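Local coordinates for G protein coupled receptor (Arabidopsis thaliana, PDB 3T33), which binds zinc and belongs to the LanC-like protein family, and may play a role in abscisic acid signalling, at residues 334-339 and 360-365. Sequence-based numbering, arbitrary orientation. Where two conformers were deposited one is given.
With ZN (zinc ion), chain B.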
loop_
_atom_site.group_PDB
_atom_site.type_symbol
_atom_site.label_atom_id
_atom_site.label_comp_id
_atom_site.label_asym_id
_atom_site.label_seq_id
_atom_site.Cartn_x
_atom_site.Cartn_y
_atom_site.Cartn_z
ATOM N N HIS A 334 5.584 -0.450 7.475
ATOM C CA HIS A 334 6.010 0.665 8.314
ATOM C C HIS A 334 7.446 1.071 8.004
ATOM O O HIS A 334 8.362 0.785 8.775
ATOM C CB HIS A 334 5.873 0.305 9.795
ATOM C CG HIS A 334 6.068 -1.151 10.082
ATOM N ND1 HIS A 334 5.024 -2.051 10.112
ATOM C CD2 HIS A 334 7.186 -1.864 10.353
ATOM C CE1 HIS A 334 5.491 -3.255 10.390
ATOM N NE2 HIS A 334 6.800 -3.169 10.540
ATOM N N GLY A 335 7.636 1.738 6.871
ATOM C CA GLY A 335 8.956 2.180 6.460
ATOM C C GLY A 335 8.904 3.293 5.432
ATOM O O GLY A 335 7.854 3.896 5.208
ATOM N N ILE A 336 10.044 3.567 4.806
ATOM C CA ILE A 336 10.132 4.613 3.800
ATOM C C ILE A 336 9.495 4.213 2.466
ATOM O O ILE A 336 8.675 4.952 1.945
ATOM C CB ILE A 336 11.581 5.100 3.623
ATOM C CG1 ILE A 336 12.096 5.580 4.991
ATOM C CG2 ILE A 336 11.643 6.226 2.565
ATOM C CD1 ILE A 336 13.615 5.911 5.068
ATOM N N SER A 337 9.761 3.028 1.921
ATOM C CA SER A 337 9.112 2.673 0.644
ATOM C C SER A 337 7.584 2.901 0.758
ATOM O O SER A 337 6.939 3.385 -0.181
ATOM C CB SER A 337 9.436 1.239 0.194
ATOM O OG SER A 337 10.837 0.936 0.206
ATOM N N GLY A 338 7.005 2.581 1.923
ATOM C CA GLY A 338 5.546 2.643 2.076
ATOM C C GLY A 338 5.102 4.077 2.255
ATOM O O GLY A 338 4.115 4.496 1.637
ATOM N N ASN A 339 5.828 4.841 3.084
ATOM C CA ASN A 339 5.493 6.274 3.233
ATOM C C ASN A 339 5.652 7.135 1.932
ATOM O O ASN A 339 4.919 8.101 1.729
ATOM C CB ASN A 339 6.208 6.864 4.426
ATOM C CG ASN A 339 5.788 6.188 5.734
ATOM O OD1 ASN A 339 6.328 6.464 6.766
ATOM N ND2 ASN A 339 4.880 5.275 5.666
ATOM N N LYS A 360 9.950 11.733 -4.733
ATOM C CA LYS A 360 11.299 11.624 -5.295
ATOM C C LYS A 360 12.381 11.712 -4.208
ATOM O O LYS A 360 13.362 10.966 -4.214
ATOM C CB LYS A 360 11.456 12.676 -6.420
ATOM C CG LYS A 360 12.804 13.013 -6.903
ATOM C CD LYS A 360 12.688 14.055 -8.058
ATOM C CE LYS A 360 14.024 14.214 -8.818
ATOM N NZ LYS A 360 14.027 15.480 -9.582
ATOM N N ALA A 361 12.191 12.600 -3.244
ATOM C CA ALA A 361 13.170 12.727 -2.156
ATOM C C ALA A 361 13.197 11.447 -1.311
ATOM O O ALA A 361 14.260 10.980 -0.928
ATOM C CB ALA A 361 12.851 13.931 -1.273
ATOM N N PHE A 362 12.034 10.860 -1.026
ATOM C CA PHE A 362 12.088 9.655 -0.163
ATOM C C PHE A 362 12.726 8.518 -0.956
ATOM O O PHE A 362 13.524 7.794 -0.443
ATOM C CB PHE A 362 10.703 9.267 0.325
ATOM C CG PHE A 362 10.305 9.886 1.636
ATOM C CD1 PHE A 362 10.717 11.164 1.985
ATOM C CD2 PHE A 362 9.480 9.163 2.536
ATOM C CE1 PHE A 362 10.334 11.740 3.206
ATOM C CE2 PHE A 362 9.076 9.719 3.739
ATOM C CZ PHE A 362 9.500 11.039 4.082
ATOM N N ALA A 363 12.395 8.394 -2.225
ATOM C CA ALA A 363 13.005 7.380 -3.050
ATOM C C ALA A 363 14.515 7.581 -3.221
ATOM O O ALA A 363 15.284 6.600 -3.203
ATOM C CB ALA A 363 12.336 7.313 -4.394
ATOM N N SER A 364 14.930 8.839 -3.424
ATOM C CA SER A 364 16.371 9.140 -3.476
ATOM C C SER A 364 17.061 8.822 -2.213
ATOM O O SER A 364 18.157 8.239 -2.255
ATOM C CB SER A 364 16.610 10.590 -3.834
ATOM O OG SER A 364 15.886 10.855 -5.009
ATOM N N PHE A 365 16.440 9.151 -1.070
ATOM C CA PHE A 365 17.025 8.782 0.222
ATOM C C PHE A 365 17.311 7.290 0.286
ATOM O O PHE A 365 18.455 6.862 0.559
ATOM C CB PHE A 365 16.109 9.173 1.379
ATOM C CG PHE A 365 16.676 8.795 2.756
ATOM C CD1 PHE A 365 16.377 7.565 3.345
ATOM C CD2 PHE A 365 17.502 9.683 3.450
ATOM C CE1 PHE A 365 16.943 7.207 4.614
ATOM C CE2 PHE A 365 18.048 9.339 4.704
ATOM C CZ PHE A 365 17.769 8.109 5.278
HETATM ZN ZN ZN B . 3.223 -2.431 9.724
#
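I336 carries the apolar contact, each end of its branched side chain meeting a different phenylalanine. Its CG2 lies 3.6 Å from CD2 of F362, and its CD1 lies 3.6 Å from CE1 of F365. With CG2 anti to the backbone N and CG1 anti to the carbonyl carbon (chi1 -57°), the two branches diverge towards residues three apart on helix 353-375, and the isoleucine crosses both aromatic side chains at about a right angle. N339, one turn further along helix 336-350, adds its CB at the edge of the F362 ring, 4.1 Å from CE2. Beyond these segments, F343 meets F362 edge-to-face and M379 touches I336.

The hydrogen bonds do not link the two segments to each other. G335 is the N-cap residue of helix 336-350, its O accepting from N339 N at 3.1 Å. In the partner helix, K360 O takes S364 N and S364 OG from opposite faces of its carbonyl plane, the hydroxyl at 2.6 Å.

Metal coordination occupies the far end: H334 ND1 binds zinc at 1.9 Å, alongside C288 and C333. The chemistry thus implies that dispersion and hydrophobic burial join this helical hairpin, whose first helix starts two residues after the zinc ligand H334.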